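Local coordinates for protein putative TIM-barrel metal-dependent hydrolase (Mycobacterium avium subsp. paratuberculosis S397, PDB 4DZI) that probably acts as a metal-dependent hydrolase of the amidohydrolase superfamily, holding a pair of cadmium ions in the crystal at the mouth of a TIM barrel, at residues Asp11-Tyr16 / Val290-Gly295; Met120-Gly125 / Ala166-Leu171; Val192-Ala197 / Val227-Ser232. All coordinates share one frame; numbering follows the deposited sequence.

Interaction 1: Asp11-Tyr16 / Val290-Gly295. With CD (cadmium ion), chain Q; CD (cadmium ion), chain P.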
# COMPACT_ATOMS: atom_id res chain seq x y z
N ASP C 11 13.36 26.76 3.23
CA ASP C 11 12.06 26.05 3.20
C ASP C 11 12.03 25.17 1.96
O ASP C 11 12.02 25.70 0.83
CB ASP C 11 10.95 27.11 3.15
CG ASP C 11 9.57 26.54 3.44
OD1 ASP C 11 9.37 25.34 3.15
OD2 ASP C 11 8.69 27.29 3.94
N VAL C 12 12.03 23.84 2.12
CA VAL C 12 12.11 22.98 0.92
C VAL C 12 10.74 22.71 0.27
O VAL C 12 10.66 21.98 -0.72
CB VAL C 12 12.84 21.64 1.20
CG1 VAL C 12 14.23 21.90 1.85
CG2 VAL C 12 12.01 20.70 2.07
N ASP C 13 9.69 23.31 0.81
CA ASP C 13 8.37 23.08 0.20
C ASP C 13 7.59 24.37 0.17
O ASP C 13 6.91 24.73 1.13
CB ASP C 13 7.55 22.05 1.00
CG ASP C 13 6.33 21.59 0.25
OD1 ASP C 13 6.05 22.11 -0.87
OD2 ASP C 13 5.63 20.71 0.82
N ASN C 14 7.68 25.03 -0.99
CA ASN C 14 6.83 26.19 -1.24
C ASN C 14 6.21 26.04 -2.62
O ASN C 14 6.69 25.30 -3.45
CB ASN C 14 7.67 27.49 -1.19
CG ASN C 14 7.55 28.25 0.12
OD1 ASN C 14 7.51 29.49 0.12
ND2 ASN C 14 7.59 27.54 1.25
N HIS C 15 5.08 26.73 -2.83
CA HIS C 15 4.41 26.70 -4.14
C HIS C 15 4.13 28.06 -4.76
O HIS C 15 4.01 29.05 -4.06
CB HIS C 15 3.08 25.91 -4.02
CG HIS C 15 3.29 24.46 -3.71
ND1 HIS C 15 3.55 23.57 -4.67
CD2 HIS C 15 3.37 23.78 -2.50
CE1 HIS C 15 3.77 22.36 -4.13
NE2 HIS C 15 3.66 22.47 -2.80
N TYR C 16 4.06 28.06 -6.09
CA TYR C 16 3.39 29.11 -6.84
C TYR C 16 2.06 28.53 -7.34
O TYR C 16 1.83 27.30 -7.26
CB TYR C 16 4.24 29.56 -8.03
CG TYR C 16 4.84 28.41 -8.77
CD1 TYR C 16 4.07 27.62 -9.64
CD2 TYR C 16 6.19 28.06 -8.59
CE1 TYR C 16 4.63 26.53 -10.29
CE2 TYR C 16 6.75 26.96 -9.23
CZ TYR C 16 5.97 26.20 -10.09
OH TYR C 16 6.50 25.11 -10.73
N VAL C 290 15.15 13.51 -2.63
CA VAL C 290 14.43 14.15 -1.52
C VAL C 290 12.93 13.90 -1.72
O VAL C 290 12.41 14.05 -2.81
CB VAL C 290 14.71 15.68 -1.37
CG1 VAL C 290 14.41 16.44 -2.67
CG2 VAL C 290 13.91 16.28 -0.19
N SER C 291 12.26 13.54 -0.62
CA SER C 291 10.80 13.35 -0.61
C SER C 291 10.13 14.58 -0.03
O SER C 291 10.47 15.00 1.08
CB SER C 291 10.48 12.11 0.26
OG SER C 291 9.08 12.05 0.53
N ILE C 292 9.24 15.20 -0.80
CA ILE C 292 8.56 16.43 -0.35
C ILE C 292 7.03 16.25 -0.33
O ILE C 292 6.44 15.83 -1.33
CB ILE C 292 8.94 17.61 -1.28
CG1 ILE C 292 10.47 17.67 -1.50
CG2 ILE C 292 8.39 18.93 -0.73
CD1 ILE C 292 10.93 18.74 -2.47
N GLU C 293 6.42 16.60 0.79
CA GLU C 293 4.96 16.53 0.99
C GLU C 293 4.40 15.13 0.86
O GLU C 293 3.23 14.95 0.52
CB GLU C 293 4.17 17.53 0.08
CG GLU C 293 2.85 17.95 0.77
CD GLU C 293 1.96 18.90 -0.00
OE1 GLU C 293 0.74 18.88 0.25
OE2 GLU C 293 2.47 19.65 -0.87
N ASN C 294 5.23 14.14 1.17
CA ASN C 294 4.72 12.77 1.17
C ASN C 294 4.62 12.16 2.57
O ASN C 294 4.26 10.97 2.70
CB ASN C 294 5.66 11.93 0.32
CG ASN C 294 5.79 12.48 -1.10
OD1 ASN C 294 4.79 12.76 -1.75
ND2 ASN C 294 7.03 12.67 -1.55
N GLY C 295 4.95 12.95 3.61
CA GLY C 295 5.05 12.45 5.02
C GLY C 295 6.36 11.68 5.20
O GLY C 295 7.12 11.53 4.27
CD CD Q . 4.18 20.98 -1.29
CD CD P . 0.39 21.02 -0.75
O HOH W 1 6.81 18.90 2.50
O HOH W 2 -0.03 19.80 -2.88

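Interaction 2: Met120-Gly125 / Ala166-Leu171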
# COMPACT_ATOMS: atom_id res chain seq x y z
N MET C 120 10.67 26.25 -4.91
CA MET C 120 9.37 26.68 -5.46
C MET C 120 8.89 25.58 -6.41
O MET C 120 9.57 25.23 -7.39
CB MET C 120 9.49 28.01 -6.22
CG MET C 120 9.60 29.22 -5.29
SD MET C 120 8.10 29.56 -4.30
CE MET C 120 6.96 29.91 -5.62
N LEU C 121 7.73 25.00 -6.07
CA LEU C 121 7.30 23.74 -6.65
C LEU C 121 5.91 23.94 -7.25
O LEU C 121 5.18 24.81 -6.81
CB LEU C 121 7.24 22.65 -5.54
CG LEU C 121 8.52 22.58 -4.70
CD1 LEU C 121 8.40 21.53 -3.62
CD2 LEU C 121 9.72 22.22 -5.57
N PRO C 122 5.54 23.12 -8.25
CA PRO C 122 4.31 23.32 -8.97
C PRO C 122 3.07 22.95 -8.16
O PRO C 122 3.15 22.22 -7.15
CB PRO C 122 4.41 22.35 -10.18
CG PRO C 122 5.79 21.81 -10.16
CD PRO C 122 6.23 21.90 -8.71
N THR C 123 1.93 23.45 -8.62
CA THR C 123 0.64 23.05 -8.07
C THR C 123 -0.11 22.29 -9.16
O THR C 123 -0.18 21.05 -9.13
CB THR C 123 -0.15 24.27 -7.50
OG1 THR C 123 0.65 24.86 -6.45
CG2 THR C 123 -1.49 23.79 -6.91
N PHE C 124 -0.63 23.00 -10.15
CA PHE C 124 -1.22 22.35 -11.33
C PHE C 124 -0.26 21.35 -12.01
O PHE C 124 -0.69 20.30 -12.46
CB PHE C 124 -1.65 23.43 -12.33
CG PHE C 124 -2.25 22.91 -13.61
CD1 PHE C 124 -3.56 22.45 -13.67
CD2 PHE C 124 -1.49 22.90 -14.78
CE1 PHE C 124 -4.10 21.97 -14.85
CE2 PHE C 124 -2.03 22.44 -15.98
CZ PHE C 124 -3.34 21.96 -16.01
N GLY C 125 1.03 21.66 -12.10
CA GLY C 125 1.93 20.85 -12.88
C GLY C 125 2.06 19.42 -12.33
O GLY C 125 2.46 18.52 -13.08
N ALA C 166 12.19 24.26 -9.17
CA ALA C 166 12.55 22.96 -9.69
C ALA C 166 11.77 22.60 -10.95
O ALA C 166 10.53 22.46 -10.92
CB ALA C 166 12.28 21.92 -8.59
N PRO C 167 12.47 22.42 -12.08
CA PRO C 167 11.78 22.03 -13.31
C PRO C 167 11.38 20.54 -13.20
O PRO C 167 11.89 19.82 -12.33
CB PRO C 167 12.84 22.19 -14.41
CG PRO C 167 14.14 22.02 -13.67
CD PRO C 167 13.93 22.59 -12.28
N ILE C 168 10.51 20.10 -14.09
CA ILE C 168 10.09 18.68 -14.11
C ILE C 168 10.94 17.93 -15.12
O ILE C 168 11.19 18.45 -16.21
CB ILE C 168 8.60 18.55 -14.46
CG1 ILE C 168 7.73 19.21 -13.38
CG2 ILE C 168 8.22 17.07 -14.62
CD1 ILE C 168 6.27 19.32 -13.76
N VAL C 169 11.36 16.72 -14.78
CA VAL C 169 11.96 15.81 -15.77
C VAL C 169 11.06 14.59 -15.86
O VAL C 169 10.80 13.95 -14.83
CB VAL C 169 13.38 15.38 -15.40
CG1 VAL C 169 13.89 14.33 -16.39
CG2 VAL C 169 14.28 16.62 -15.43
N SER C 170 10.53 14.33 -17.05
CA SER C 170 9.85 13.07 -17.29
C SER C 170 10.83 12.10 -17.93
O SER C 170 11.55 12.44 -18.88
CB SER C 170 8.66 13.22 -18.24
OG SER C 170 8.12 11.92 -18.57
N LEU C 171 10.83 10.87 -17.43
CA LEU C 171 11.64 9.81 -18.02
C LEU C 171 10.86 9.02 -19.10
O LEU C 171 11.34 7.95 -19.51
CB LEU C 171 12.09 8.84 -16.94
CG LEU C 171 13.10 9.44 -15.96
CD1 LEU C 171 13.32 8.57 -14.74
CD2 LEU C 171 14.40 9.67 -16.71
O HOH W 3 8.75 24.15 -9.74

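Interaction 3: Val192-Ala197 / Val227-Ser232. With CD (cadmium ion), chain Q.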
# COMPACT_ATOMS: atom_id res chain seq x y z
N VAL C 192 15.69 18.92 -9.48
CA VAL C 192 14.71 18.60 -10.52
C VAL C 192 13.63 17.71 -9.90
O VAL C 192 13.92 16.93 -8.98
CB VAL C 192 15.32 17.88 -11.74
CG1 VAL C 192 16.51 18.67 -12.28
CG2 VAL C 192 15.73 16.47 -11.37
N LEU C 193 12.41 17.79 -10.41
CA LEU C 193 11.33 16.93 -9.90
C LEU C 193 11.07 15.80 -10.87
O LEU C 193 10.86 16.03 -12.05
CB LEU C 193 10.03 17.74 -9.76
CG LEU C 193 10.17 18.93 -8.83
CD1 LEU C 193 8.81 19.62 -8.77
CD2 LEU C 193 10.63 18.51 -7.44
N VAL C 194 11.08 14.56 -10.38
CA VAL C 194 10.59 13.45 -11.17
C VAL C 194 9.36 12.95 -10.44
O VAL C 194 9.33 12.96 -9.21
CB VAL C 194 11.66 12.34 -11.26
CG1 VAL C 194 11.08 11.04 -11.86
CG2 VAL C 194 12.85 12.80 -12.12
N ARG C 195 8.33 12.59 -11.20
CA ARG C 195 7.08 12.22 -10.55
C ARG C 195 7.21 10.89 -9.78
O ARG C 195 7.75 9.93 -10.31
CB ARG C 195 5.97 12.13 -11.58
CG ARG C 195 4.60 11.91 -10.94
CD ARG C 195 3.47 12.05 -11.96
NE ARG C 195 3.66 11.09 -13.05
CZ ARG C 195 2.76 10.20 -13.44
NH1 ARG C 195 1.56 10.10 -12.85
NH2 ARG C 195 3.04 9.40 -14.47
N PRO C 196 6.69 10.83 -8.55
CA PRO C 196 6.78 9.56 -7.78
C PRO C 196 5.70 8.59 -8.26
O PRO C 196 4.66 8.44 -7.64
CB PRO C 196 6.52 9.98 -6.32
CG PRO C 196 5.75 11.28 -6.44
CD PRO C 196 6.28 11.96 -7.70
N ALA C 197 5.96 7.97 -9.40
CA ALA C 197 4.95 7.15 -10.06
C ALA C 197 5.69 6.28 -11.06
O ALA C 197 6.82 6.57 -11.46
CB ALA C 197 3.97 8.05 -10.84
N VAL C 227 17.30 14.61 -7.20
CA VAL C 227 15.97 14.40 -7.75
C VAL C 227 14.99 14.59 -6.60
O VAL C 227 15.17 14.02 -5.51
CB VAL C 227 15.81 12.99 -8.38
CG1 VAL C 227 16.27 11.89 -7.43
CG2 VAL C 227 14.37 12.79 -8.86
N GLY C 228 13.95 15.38 -6.83
CA GLY C 228 12.93 15.53 -5.80
C GLY C 228 11.67 14.81 -6.23
O GLY C 228 11.34 14.78 -7.41
N PHE C 229 11.00 14.20 -5.24
CA PHE C 229 9.74 13.49 -5.45
C PHE C 229 8.67 14.17 -4.61
O PHE C 229 8.65 14.04 -3.38
CB PHE C 229 9.86 12.00 -5.00
CG PHE C 229 10.78 11.19 -5.87
CD1 PHE C 229 10.42 10.86 -7.16
CD2 PHE C 229 12.02 10.78 -5.39
CE1 PHE C 229 11.29 10.12 -7.97
CE2 PHE C 229 12.90 10.04 -6.21
CZ PHE C 229 12.52 9.72 -7.50
N HIS C 230 7.79 14.91 -5.26
CA HIS C 230 6.74 15.64 -4.55
C HIS C 230 5.43 15.01 -4.81
O HIS C 230 5.18 14.57 -5.93
CB HIS C 230 6.66 17.09 -5.09
CG HIS C 230 5.68 17.97 -4.33
ND1 HIS C 230 4.33 17.94 -4.53
CD2 HIS C 230 5.89 18.87 -3.30
CE1 HIS C 230 3.73 18.79 -3.68
NE2 HIS C 230 4.67 19.35 -2.92
N LEU C 231 4.59 14.98 -3.78
CA LEU C 231 3.21 14.51 -3.91
C LEU C 231 2.57 14.95 -5.23
O LEU C 231 2.55 16.14 -5.55
CB LEU C 231 2.38 15.09 -2.76
CG LEU C 231 1.02 14.46 -2.58
CD1 LEU C 231 1.17 13.00 -2.12
CD2 LEU C 231 0.21 15.27 -1.56
N SER C 232 1.96 14.01 -5.96
CA SER C 232 1.48 14.28 -7.32
C SER C 232 0.22 13.47 -7.56
O SER C 232 -0.14 12.63 -6.72
CB SER C 232 2.52 13.81 -8.35
OG SER C 232 3.77 14.54 -8.23
CD CD Q . 4.18 20.98 -1.29
O HOH W 4 8.11 15.33 -8.01

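Interaction 1: Asp11-Tyr16 / Val290-Gly295
D13 and E293 meet around a cadmium ion across the binuclear metal centre of an amidohydrolase TIM barrel, D13 in the last part of strand 9-15 and E293 just past strand 289-292. E293 is the side chain to follow outward. Its CB lies 3.6 Å from OD2 of D13, and CG passes the same oxygen a little farther off. With CG anti to the backbone N (chi1 -151°) and the chain extended beyond it, the carboxylate is carried out to the pair of metals. OE1 binds only the second cadmium, whereas OE2 is shared: it sits 2.2 Å from the first cadmium and 2.5 Å from the second, so one oxygen bridges the pair. D13 grips the first cadmium with both oxygens, unevenly, OD1 being the nearer. H15 brings NE2 to that ion, its ring plane turned 71° from the E293 carboxylate; H230 and D356 complete the site. CG2 of I292 packs over one face of the D13 carboxylate, 3.5 Å from its CG. D13 is steadied from its own side too, its backbone N donating to OD1 of D11 in an Asx turn. A water ties the two segments as well: it donates to OD2 of D13 at 2.7 Å and weakly accepts from the backbone N of E293 at 2.9 Å.

Interaction 2: Met120-Gly125 / Ala166-Leu171
The carbonyl oxygen of M120 is gripped twice where strand 115-121 runs out beside the loop that follows strand 163-165. A water donates to it at 2.7 Å, and the backbone N of A166 reaches the same O at 3.3 Å, a weak bond though fairly straight (158° at the hydrogen). The water also donates to O of A166 at 2.7 Å, so it spans the two backbones at the point where they begin to part.

Beyond this polar link the contact is apolar and rather thin. CD2 of L121 meets CB of A166 at 4.0 Å, the leucine branch reaching across because CG stands anti to the carbonyl carbon (chi1 -50°). Farther along, I168 extends its longer branch toward the first segment, and the terminal CD1 does all the touching: it lies 4.4 Å from CG of P122 and 4.0 Å from the carbonyl O of G125. The methyl therefore sits in the corner formed by the proline ring and the G125 carbonyl, and F146 of helix 136-153 packs against both P122 and I168. The L193 side chain, on the next strand, touches both P122 and A166, while E18 accepts from the backbone N atoms of T123, F124 and G125 and pins the turn after the strand. The L121 side chain comes within about 5 Å of a cadmium ion. Strands 115-121 and 163-165 are parallel neighbours in the barrel, and this is where the two chains leave them for the loops beside the metal site, as in TIM-barrel amidohydrolases.

Interaction 3: Val192-Ala197 / Val227-Ser232
V192 and L193 pair with V227 and G228 as parallel strands, through two backbone hydrogen bonds. The N of G228 donates to O of V192 at 2.7 Å, and the N of V194 donates to O of G228 at 3.0 Å. Since G228 has no side chain, CD2 of L193 can lie over its backbone, 3.8 Å from the glycine O.

Past the paired residues the chains spread, and a water takes over, donating to O of V194 and accepting from the N of H230. V194 and V227 bring their CG2 methyls to 3.6 Å, and that methyl of V227 also lies over one face of the F229 ring, offset toward the rim. V194 runs alongside this ring, pointing the same way. CB of P196 lies 4.1 Å from CD1 of F229.

At the far end CD of P196 packs 3.3 Å from O of H230, an oxygen that also accepts from OG of S232. In H230, CG stands anti to the backbone N (chi1 -175°), which sends the ring toward the metal. The imidazole is fixed at both nitrogens: ND1 donates to O of L231 at 2.7 Å, with that oxygen 17° out of the ring plane, and NE2 binds cadmium at 2.4 Å. The L231 carbonyl thus acts as a second-shell group orienting a metal ligand. Farther out, R195 is held by the carbonyl of D233 and a salt bridge to E130.

Helix 214-223 makes the beta-alpha-beta crossover between the strands, its L220 and W217 packing on V192 and V227, while helix 266-277 packs against F229 and P196.

How the interactions relate
The three contacts sit around one TIM barrel, their centres 8 to 12 Å apart. Interaction 1 joins strand 9-15 to strand 289-292, and the segments of interactions 2 and 3 both fall in the chain between these, 2 before 3. Strands 9-15 and 115-121 are neighbours, linking interactions 1 and 2, and strands 227-230 and 289-292 likewise link 3 and 1. Backbone bonds between 166-171 and strand 192-193 join interactions 2 and 3. The circuit converges on the metals: interactions 1 and 3 supply ligands to the same cadmium, and interaction 2 lies beside it, so residues far apart in sequence build one probable active site.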